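Local atomic coordinates of F5/8 type C domain protein (Bacteroides ovatus, PDB entry 4ZRX), a protein that is a putative alpha-L-fucosidase, probably removing fucose from glycans through its TIM-barrel domain and carrying an F5/8 type C domain of the kind that often binds carbohydrate. Residues R365-T370 and T449-Q454; E375-L380 and K438-I443; S499-A504 and V550-K555. All blocks are in the same frame, centred on the assembly; numbering follows the deposited sequence. Where two conformers were deposited one is given.

Overall arrangement
Contacts 1 and 2 hold together the edges of two four-stranded antiparallel sheets that pack face to face as a beta-sandwich, and contact 3 belongs to the distant F5/8 type C domain. The centres of contacts 1 and 2 lie about 12 Å apart. Trp368 of contact 1 reaches across between the sheets, its CH2 3.3 Å from Val441 O of contact 2. In the chain the strands of contact 2 fall between those of contact 1, and each sheet has the order 1-4-2-3. Contact 3 sits on the opposite side of the chain's centre from contact 1, with centres about 64 Å apart and nearest atoms about 45 Å apart.

Contact 1. Residues R365-T370 and T449-Q454; sequences RKYWST and TAYVSQ
Trp368 and Val452 form an antiparallel hydrogen-bonded pair whose side chains run side by side toward the interface of two packed sheets. Trp368 N donates to Val452 O at 2.9 Å, and Val452 N returns a bond to Trp368 O at 2.8 Å. With CG anti to the backbone N (chi1 176°), the indole brings CE3 of its benzo ring to 3.7 Å from Val452 CB. Thr370 CG2 lies over one indole face, toward its rim. Thr370 and Ala450 make the next hydrogen-bonded pair, and between the two pairs Ser369 and Tyr451 face each other without backbone bonds. On their side of the sheet, Ser369 OG meets the edge of the Tyr451 ring in its plane, 3.4 Å from CD1. The Tyr367 ring slides past that of Tyr451, planes 27° apart and centroids 5.9 Å apart, with little overlap; its OH instead sits 3.4 Å from Tyr451 CB. Asp394 and Lys397 both hydrogen-bond this hydroxyl, fixing the end of the ring, and Lys397 also makes a cation-pi contact with Tyr451. A water donates to both Arg365 O and Ser453 O, at 2.7 Å to each, and bridges the two backbones where direct bonds between them end. There Ser453 and Gln454 both face Gln392 in a classic beta bulge. Strand 368-370 is thus the edge of a four-stranded antiparallel sheet, with strand 450-458 between it and strand 388-393, while Trp368 packs against Ala376 and Tyr378 of strand 374-381 and Val441 and Ile443 of strand 438-446.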
loop_
_atom_site.group_PDB
_atom_site.type_symbol
_atom_site.label_atom_id
_atom_site.label_comp_id
_atom_site.label_asym_id
_atom_site.label_seq_id
_atom_site.Cartn_x
_atom_site.Cartn_y
_atom_site.Cartn_z
ATOM N N ARG A 365 7.423 23.869 14.927
ATOM C CA ARG A 365 6.006 24.159 15.068
ATOM C C ARG A 365 5.623 25.598 15.145
ATOM O O ARG A 365 4.507 25.915 15.550
ATOM C CB ARG A 365 5.456 23.499 16.306
ATOM C CG ARG A 365 5.576 22.070 16.299
ATOM C CD ARG A 365 4.676 21.509 17.409
ATOM N NE ARG A 365 4.646 20.060 17.485
ATOM C CZ ARG A 365 5.460 19.297 18.208
ATOM N NH1 ARG A 365 6.438 19.814 18.944
ATOM N NH2 ARG A 365 5.274 17.973 18.191
ATOM N N LYS A 366 6.518 26.479 14.709
ATOM C CA LYS A 366 6.211 27.843 14.537
ATOM C C LYS A 366 5.215 27.912 13.426
ATOM O O LYS A 366 5.611 27.687 12.249
ATOM C CB LYS A 366 7.476 28.641 14.182
ATOM C CG LYS A 366 7.261 30.119 14.001
ATOM C CD LYS A 366 8.599 30.872 13.857
ATOM C CE LYS A 366 8.390 32.393 13.778
ATOM N NZ LYS A 366 9.695 33.160 13.827
ATOM N N TYR A 367 3.976 28.275 13.747
ATOM C CA TYR A 367 2.916 28.305 12.765
ATOM C C TYR A 367 3.247 29.406 11.751
ATOM O O TYR A 367 3.611 30.548 12.126
ATOM C CB TYR A 367 1.597 28.541 13.474
ATOM C CG TYR A 367 0.308 28.320 12.716
ATOM C CD1 TYR A 367 -0.263 29.342 11.930
ATOM C CD2 TYR A 367 -0.404 27.139 12.849
ATOM C CE1 TYR A 367 -1.522 29.169 11.304
ATOM C CE2 TYR A 367 -1.642 26.956 12.221
ATOM C CZ TYR A 367 -2.181 27.964 11.449
ATOM O OH TYR A 367 -3.395 27.819 10.888
ATOM N N TRP A 368 3.127 29.083 10.480
ATOM C CA TRP A 368 3.599 29.946 9.407
ATOM C C TRP A 368 2.480 30.237 8.434
ATOM O O TRP A 368 1.942 29.303 7.825
ATOM C CB TRP A 368 4.795 29.286 8.732
ATOM C CG TRP A 368 5.288 30.035 7.565
ATOM C CD1 TRP A 368 5.307 31.413 7.385
ATOM C CD2 TRP A 368 5.883 29.476 6.430
ATOM N NE1 TRP A 368 5.870 31.706 6.179
ATOM C CE2 TRP A 368 6.236 30.540 5.574
ATOM C CE3 TRP A 368 6.192 28.169 6.052
ATOM C CZ2 TRP A 368 6.828 30.325 4.327
ATOM C CZ3 TRP A 368 6.788 27.956 4.814
ATOM C CH2 TRP A 368 7.123 29.044 3.993
ATOM N N SER A 369 2.083 31.511 8.354
ATOM C CA SER A 369 1.067 31.934 7.430
ATOM C C SER A 369 1.738 32.643 6.251
ATOM O O SER A 369 2.463 33.631 6.468
ATOM C CB SER A 369 0.123 32.895 8.104
ATOM O OG SER A 369 -0.434 32.330 9.258
ATOM N N THR A 370 1.466 32.228 5.030
ATOM C CA THR A 370 2.151 32.805 3.882
ATOM C C THR A 370 1.361 32.764 2.623
ATOM O O THR A 370 0.552 31.898 2.419
ATOM C CB THR A 370 3.554 32.099 3.640
ATOM O OG1 THR A 370 4.337 32.846 2.698
ATOM C CG2 THR A 370 3.404 30.713 3.163
ATOM N N THR A 449 -4.161 32.146 1.610
ATOM C CA THR A 449 -2.978 32.098 2.449
ATOM C C THR A 449 -2.762 30.692 2.976
ATOM O O THR A 449 -3.681 30.130 3.571
ATOM C CB THR A 449 -3.139 33.110 3.585
ATOM O OG1 THR A 449 -3.280 34.411 3.018
ATOM C CG2 THR A 449 -1.926 33.138 4.489
ATOM N N ALA A 450 -1.566 30.125 2.779
ATOM C CA ALA A 450 -1.221 28.812 3.300
ATOM C C ALA A 450 -0.858 28.888 4.765
ATOM O O ALA A 450 -0.267 29.879 5.181
ATOM C CB ALA A 450 -0.029 28.246 2.554
ATOM N N TYR A 451 -1.210 27.864 5.503
ATOM C CA TYR A 451 -0.905 27.730 6.934
ATOM C C TYR A 451 -0.071 26.457 7.161
ATOM O O TYR A 451 -0.605 25.353 7.098
ATOM C CB TYR A 451 -2.198 27.663 7.732
ATOM C CG TYR A 451 -3.042 28.875 7.535
ATOM C CD1 TYR A 451 -2.559 30.139 7.830
ATOM C CD2 TYR A 451 -4.325 28.781 7.045
ATOM C CE1 TYR A 451 -3.368 31.267 7.625
ATOM C CE2 TYR A 451 -5.109 29.890 6.831
ATOM C CZ TYR A 451 -4.629 31.115 7.119
ATOM O OH TYR A 451 -5.427 32.224 6.886
ATOM N N VAL A 452 1.229 26.608 7.297
ATOM C CA VAL A 452 2.129 25.505 7.547
ATOM C C VAL A 452 2.307 25.366 9.033
ATOM O O VAL A 452 2.794 26.290 9.695
ATOM C CB VAL A 452 3.486 25.726 6.867
ATOM C CG1 VAL A 452 4.462 24.664 7.250
ATOM C CG2 VAL A 452 3.313 25.765 5.361
ATOM N N SER A 453 1.915 24.220 9.564
ATOM C CA SER A 453 1.912 23.988 11.003
ATOM C C SER A 453 3.101 23.236 11.536
ATOM O O SER A 453 3.424 23.309 12.746
ATOM C CB SER A 453 0.628 23.280 11.434
ATOM O OG SER A 453 0.442 22.121 10.659
ATOM N N GLN A 454 3.764 22.498 10.693
ATOM C CA GLN A 454 5.011 21.846 11.123
ATOM C C GLN A 454 5.956 21.588 9.976
ATOM O O GLN A 454 5.554 21.161 8.890
ATOM C CB GLN A 454 4.756 20.532 11.845
ATOM C CG GLN A 454 6.073 19.943 12.427
ATOM C CD GLN A 454 5.941 18.742 13.368
ATOM O OE1 GLN A 454 6.809 18.540 14.185
ATOM N NE2 GLN A 454 4.907 17.935 13.221
HETATM O O HOH W 1 2.197 24.903 14.546
#

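Contact 2. Residues E375-L380 and K438-I443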
loop_
_atom_site.group_PDB
_atom_site.type_symbol
_atom_site.label_atom_id
_atom_site.label_comp_id
_atom_site.label_asym_id
_atom_site.label_seq_id
_atom_site.Cartn_x
_atom_site.Cartn_y
_atom_site.Cartn_z
ATOM N N GLU A 375 8.776 32.496 2.269
ATOM C CA GLU A 375 9.858 31.613 2.714
ATOM C C GLU A 375 9.892 31.639 4.229
ATOM O O GLU A 375 9.635 32.715 4.827
ATOM C CB GLU A 375 11.225 32.117 2.263
ATOM C CG GLU A 375 11.558 31.925 0.891
ATOM C CD GLU A 375 12.839 32.646 0.478
ATOM O OE1 GLU A 375 13.325 33.523 1.190
ATOM O OE2 GLU A 375 13.355 32.286 -0.577
ATOM N N ALA A 376 10.312 30.537 4.830
ATOM C CA ALA A 376 10.539 30.422 6.247
ATOM C C ALA A 376 11.798 29.612 6.430
ATOM O O ALA A 376 12.024 28.640 5.728
ATOM C CB ALA A 376 9.364 29.787 6.929
ATOM N N VAL A 377 12.645 30.034 7.379
ATOM C CA VAL A 377 13.865 29.337 7.707
ATOM C C VAL A 377 13.719 28.674 9.075
ATOM O O VAL A 377 13.173 29.285 10.030
ATOM C CB VAL A 377 15.072 30.357 7.658
ATOM C CG1 VAL A 377 16.347 29.773 8.209
ATOM C CG2 VAL A 377 15.318 30.898 6.245
ATOM N N TYR A 378 14.252 27.473 9.209
ATOM C CA TYR A 378 14.270 26.697 10.414
ATOM C C TYR A 378 15.695 26.301 10.758
ATOM O O TYR A 378 16.424 25.747 9.949
ATOM C CB TYR A 378 13.418 25.434 10.266
ATOM C CG TYR A 378 11.966 25.722 9.938
ATOM C CD1 TYR A 378 11.546 25.935 8.645
ATOM C CD2 TYR A 378 11.008 25.721 10.923
ATOM C CE1 TYR A 378 10.257 26.218 8.371
ATOM C CE2 TYR A 378 9.697 26.000 10.645
ATOM C CZ TYR A 378 9.293 26.234 9.399
ATOM O OH TYR A 378 7.959 26.538 9.104
ATOM N N ALA A 379 16.109 26.560 11.987
ATOM C CA ALA A 379 17.411 26.104 12.478
ATOM C C ALA A 379 17.324 24.599 12.709
ATOM O O ALA A 379 16.284 24.059 13.177
ATOM C CB ALA A 379 17.764 26.822 13.822
ATOM N N LEU A 380 18.420 23.936 12.414
ATOM C CA LEU A 380 18.651 22.557 12.794
ATOM C C LEU A 380 19.498 22.428 14.030
ATOM O O LEU A 380 20.275 23.360 14.363
ATOM C CB LEU A 380 19.272 21.807 11.617
ATOM C CG LEU A 380 18.454 21.908 10.320
ATOM C CD1 LEU A 380 19.182 21.203 9.163
ATOM C CD2 LEU A 380 17.066 21.339 10.496
ATOM N N LYS A 438 20.530 24.776 8.636
ATOM C CA LYS A 438 19.248 25.365 8.502
ATOM C C LYS A 438 18.505 24.700 7.347
ATOM O O LYS A 438 19.110 24.143 6.430
ATOM C CB LYS A 438 19.339 26.860 8.236
ATOM C CG LYS A 438 19.848 27.740 9.463
ATOM C CD LYS A 438 19.902 29.182 9.061
ATOM C CE LYS A 438 20.095 30.194 10.265
ATOM N NZ LYS A 438 21.072 29.855 11.339
ATOM N N LEU A 439 17.182 24.839 7.386
ATOM C CA LEU A 439 16.322 24.438 6.316
ATOM C C LEU A 439 15.512 25.620 5.925
ATOM O O LEU A 439 15.150 26.475 6.768
ATOM C CB LEU A 439 15.428 23.329 6.869
ATOM C CG LEU A 439 14.967 22.205 6.062
ATOM C CD1 LEU A 439 16.021 21.398 5.313
ATOM C CD2 LEU A 439 14.137 21.324 7.024
ATOM N N ARG A 440 15.211 25.747 4.659
ATOM C CA ARG A 440 14.334 26.816 4.191
ATOM C C ARG A 440 13.226 26.199 3.372
ATOM O O ARG A 440 13.515 25.349 2.527
ATOM C CB ARG A 440 15.117 27.798 3.326
ATOM C CG ARG A 440 14.296 28.932 2.800
ATOM C CD ARG A 440 15.136 30.137 2.475
ATOM N NE ARG A 440 15.973 29.909 1.317
ATOM C CZ ARG A 440 16.948 30.700 0.884
ATOM N NH1 ARG A 440 17.246 31.830 1.508
ATOM N NH2 ARG A 440 17.616 30.356 -0.191
ATOM N N VAL A 441 11.980 26.643 3.596
ATOM C CA VAL A 441 10.839 26.184 2.836
ATOM C C VAL A 441 10.251 27.401 2.171
ATOM O O VAL A 441 10.137 28.474 2.766
ATOM C CB VAL A 441 9.768 25.556 3.753
ATOM C CG1 VAL A 441 8.547 25.089 2.939
ATOM C CG2 VAL A 441 10.391 24.418 4.547
ATOM N N ARG A 442 9.976 27.245 0.891
ATOM C CA ARG A 442 9.357 28.271 0.084
ATOM C C ARG A 442 8.026 27.778 -0.456
ATOM O O ARG A 442 7.991 26.736 -1.105
ATOM C CB ARG A 442 10.281 28.638 -1.087
ATOM C CG ARG A 442 9.790 29.853 -1.852
ATOM C CD ARG A 442 10.783 30.254 -2.972
ATOM N NE ARG A 442 12.101 30.487 -2.367
ATOM C CZ ARG A 442 13.178 29.686 -2.440
ATOM N NH1 ARG A 442 13.226 28.586 -3.170
ATOM N NH2 ARG A 442 14.233 30.029 -1.714
ATOM N N ILE A 443 6.953 28.476 -0.176
ATOM C CA ILE A 443 5.657 28.154 -0.780
ATOM C C ILE A 443 5.587 28.911 -2.073
ATOM O O ILE A 443 5.410 30.141 -2.110
ATOM C CB ILE A 443 4.457 28.478 0.125
ATOM C CG1 ILE A 443 4.543 27.734 1.488
ATOM C CG2 ILE A 443 3.181 28.180 -0.653
ATOM C CD1 ILE A 443 4.820 26.235 1.426
#
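Glu375 lies alongside Arg442, its CG 3.9 Å from Arg442 CG, and the two side chains point the same way over one face of an antiparallel sheet. This is the edge pairing of a beta-sandwich sheet: strand 374-381 is outermost, strand 438-446 is its neighbour, and the axes of 375-380 and 438-443 run at 160°. In a side-on salt bridge, NE (2.8 Å) and NH2 (2.7 Å) of Arg442 both donate to Glu375 OE2. That oxygen lies in the guanidinium plane; it offers NE its anti lone pair, whereas NH2 comes from the same anti side but well out of the carboxylate plane, the two groups being turned 56° apart. A bend at chi3 (-57°) in the otherwise extended Arg442 chain brings its NE and NH2 round to OE2. Arg440 stands differently: Glu375 OE2 is over one face of its guanidinium, 4.0 Å from NE. No N-H points at it, and the polar ends interact through charge alone, while Glu375 CD also packs on Arg440 CD. Glu407 completes the cluster with salt bridges to both arginines, and Trp414 makes a cation-pi contact with Arg440. Two negative groups against two positive ones would probably favour the charged forms of all four. Farther along the same face, Val377 is straddled by aliphatic stems, CG1 touching Lys438 CD and CG2 touching Arg440 CD. The opposite face packs toward the second sheet, where Val455 meets Tyr378 and Leu439. Backbone bonds join Ala376 to Val441 and Tyr378 to Leu439, two in each pair. On this inward face Tyr378 CE1 lies 4.2 Å from Val441 CG2.

Contact 3. Residues S499-A504 and V550-K555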
loop_
_atom_site.group_PDB
_atom_site.type_symbol
_atom_site.label_atom_id
_atom_site.label_comp_id
_atom_site.label_asym_id
_atom_site.label_seq_id
_atom_site.Cartn_x
_atom_site.Cartn_y
_atom_site.Cartn_z
ATOM N N SER A 499 27.447 -27.989 -10.935
ATOM C CA SER A 499 26.639 -28.956 -11.709
ATOM C C SER A 499 25.917 -28.323 -12.921
ATOM O O SER A 499 25.388 -29.015 -13.780
ATOM C CB SER A 499 25.625 -29.667 -10.793
ATOM O OG SER A 499 24.812 -28.728 -10.098
ATOM N N SER A 500 25.843 -27.000 -12.970
ATOM C CA SER A 500 25.105 -26.322 -14.045
ATOM C C SER A 500 25.355 -24.832 -13.952
ATOM O O SER A 500 25.832 -24.342 -12.898
ATOM C CB SER A 500 23.586 -26.574 -13.932
ATOM O OG SER A 500 23.023 -25.907 -12.786
ATOM N N PHE A 501 25.064 -24.130 -15.056
ATOM C CA PHE A 501 24.815 -22.701 -15.030
ATOM C C PHE A 501 23.439 -22.484 -15.641
ATOM O O PHE A 501 22.904 -23.331 -16.366
ATOM C CB PHE A 501 25.884 -21.847 -15.732
ATOM C CG PHE A 501 25.697 -21.672 -17.230
ATOM C CD1 PHE A 501 26.055 -22.680 -18.115
ATOM C CD2 PHE A 501 25.202 -20.512 -17.749
ATOM C CE1 PHE A 501 25.914 -22.540 -19.471
ATOM C CE2 PHE A 501 25.055 -20.366 -19.141
ATOM C CZ PHE A 501 25.429 -21.405 -19.989
ATOM N N THR A 502 22.864 -21.340 -15.317
ATOM C CA THR A 502 21.560 -20.973 -15.843
ATOM C C THR A 502 21.671 -19.589 -16.473
ATOM O O THR A 502 22.424 -18.699 -15.971
ATOM C CB THR A 502 20.577 -20.956 -14.698
ATOM O OG1 THR A 502 20.402 -22.310 -14.267
ATOM C CG2 THR A 502 19.217 -20.359 -15.096
ATOM N N TYR A 503 21.005 -19.429 -17.601
ATOM C CA TYR A 503 20.853 -18.104 -18.189
ATOM C C TYR A 503 19.380 -17.737 -18.004
ATOM O O TYR A 503 18.504 -18.503 -18.452
ATOM C CB TYR A 503 21.228 -18.142 -19.665
ATOM C CG TYR A 503 20.836 -16.848 -20.406
ATOM C CD1 TYR A 503 21.192 -15.581 -19.906
ATOM C CD2 TYR A 503 20.153 -16.904 -21.610
ATOM C CE1 TYR A 503 20.838 -14.391 -20.595
ATOM C CE2 TYR A 503 19.848 -15.750 -22.331
ATOM C CZ TYR A 503 20.191 -14.504 -21.824
ATOM O OH TYR A 503 19.829 -13.397 -22.555
ATOM N N ALA A 504 19.115 -16.588 -17.362
ATOM C CA ALA A 504 17.743 -16.136 -17.048
ATOM C C ALA A 504 17.613 -14.717 -17.551
ATOM O O ALA A 504 17.941 -13.788 -16.835
ATOM C CB ALA A 504 17.477 -16.174 -15.544
ATOM N N VAL A 550 21.600 -25.166 -17.803
ATOM C CA VAL A 550 22.437 -26.066 -18.644
ATOM C C VAL A 550 23.117 -27.003 -17.699
ATOM O O VAL A 550 23.992 -26.574 -16.947
ATOM C CB VAL A 550 23.476 -25.246 -19.428
ATOM C CG1 VAL A 550 24.431 -26.151 -20.194
ATOM C CG2 VAL A 550 22.691 -24.290 -20.360
ATOM N N ALA A 551 22.680 -28.266 -17.719
ATOM C CA ALA A 551 23.166 -29.280 -16.824
ATOM C C ALA A 551 24.483 -29.751 -17.460
ATOM O O ALA A 551 24.522 -30.067 -18.652
ATOM C CB ALA A 551 22.171 -30.432 -16.704
ATOM N N PHE A 552 25.541 -29.768 -16.674
ATOM C CA PHE A 552 26.848 -30.257 -17.178
ATOM C C PHE A 552 26.895 -31.783 -17.137
ATOM O O PHE A 552 26.361 -32.401 -16.209
ATOM C CB PHE A 552 27.983 -29.638 -16.349
ATOM C CG PHE A 552 28.023 -28.112 -16.397
ATOM C CD1 PHE A 552 27.610 -27.400 -17.523
ATOM C CD2 PHE A 552 28.512 -27.398 -15.313
ATOM C CE1 PHE A 552 27.688 -26.023 -17.562
ATOM C CE2 PHE A 552 28.575 -26.025 -15.352
ATOM C CZ PHE A 552 28.164 -25.340 -16.494
ATOM N N SER A 553 27.545 -32.378 -18.138
ATOM C CA SER A 553 27.862 -33.826 -18.134
ATOM C C SER A 553 28.783 -34.260 -16.996
ATOM O O SER A 553 28.682 -35.382 -16.504
ATOM C CB SER A 553 28.530 -34.211 -19.442
ATOM O OG SER A 553 27.638 -33.942 -20.508
ATOM N N GLN A 554 29.681 -33.363 -16.596
ATOM C CA GLN A 554 30.673 -33.630 -15.561
ATOM C C GLN A 554 30.632 -32.502 -14.559
ATOM O O GLN A 554 30.271 -31.367 -14.902
ATOM C CB GLN A 554 32.100 -33.697 -16.171
ATOM C CG GLN A 554 32.247 -34.693 -17.310
ATOM C CD GLN A 554 32.051 -36.116 -16.830
ATOM O OE1 GLN A 554 32.340 -36.442 -15.672
ATOM N NE2 GLN A 554 31.578 -36.968 -17.703
ATOM N N LYS A 555 31.047 -32.815 -13.339
ATOM C CA LYS A 555 31.270 -31.804 -12.315
ATOM C C LYS A 555 32.383 -30.879 -12.811
ATOM O O LYS A 555 33.387 -31.339 -13.327
ATOM C CB LYS A 555 31.620 -32.483 -11.002
ATOM C CG LYS A 555 30.492 -33.446 -10.508
ATOM C CD LYS A 555 30.775 -34.042 -9.131
ATOM C CE LYS A 555 32.108 -34.742 -9.096
ATOM N NZ LYS A 555 32.215 -35.560 -7.864
HETATM O O HOH W 2 25.276 -31.598 -13.997
#
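This is a short antiparallel strand pairing, finished by an aromatic side chain, in the four-stranded sheet of the F5/8 type C domain, consistent with the discoidin-like beta-sandwich (jelly roll) of that family. Strands 495-503 and 548-552 meet here just before the second turns a corner. Phe501 and Val550 form the hydrogen-bonded pair: Val550 N donates almost straight to Phe501 O at 2.7 Å, while the return bond from Phe501 N to Val550 O is longer at 3.3 Å. Two residues further along each strand, Phe552 N donates to Ser499 O at 3.0 Å, tilted out of the carbonyl plane. The Phe552 ring folds back over the partner backbone, and Ser500 CA sits over its face in a CH-pi contact, 3.9 Å from the centroid and 17° off the normal. Phe552 CG is anti to its own carbonyl carbon (chi1 -60°), which leaves the far edge of the ring reaching Phe501. There the side chains cross at about a right angle, and Phe552 CZ and CE1 come to the edge of the Phe501 ring. Phe501 CE1 also packs on Val550 CB at 3.6 Å, and Phe520 of strand 517-523, in the five-stranded sheet, stacks with Phe501. Replacing Phe552 with an alanine would probably uncover the backbone at Ser500 and leave the nearby edge of Phe501 without its aromatic neighbour. A water donates to both Ser499 O and Phe552 O, tying the two segments together at the corner. Ser499 O therefore accepts from both a backbone amide and this water, so polar bonding secures the end of the pairing while Phe552 shields the adjoining backbone with hydrocarbon.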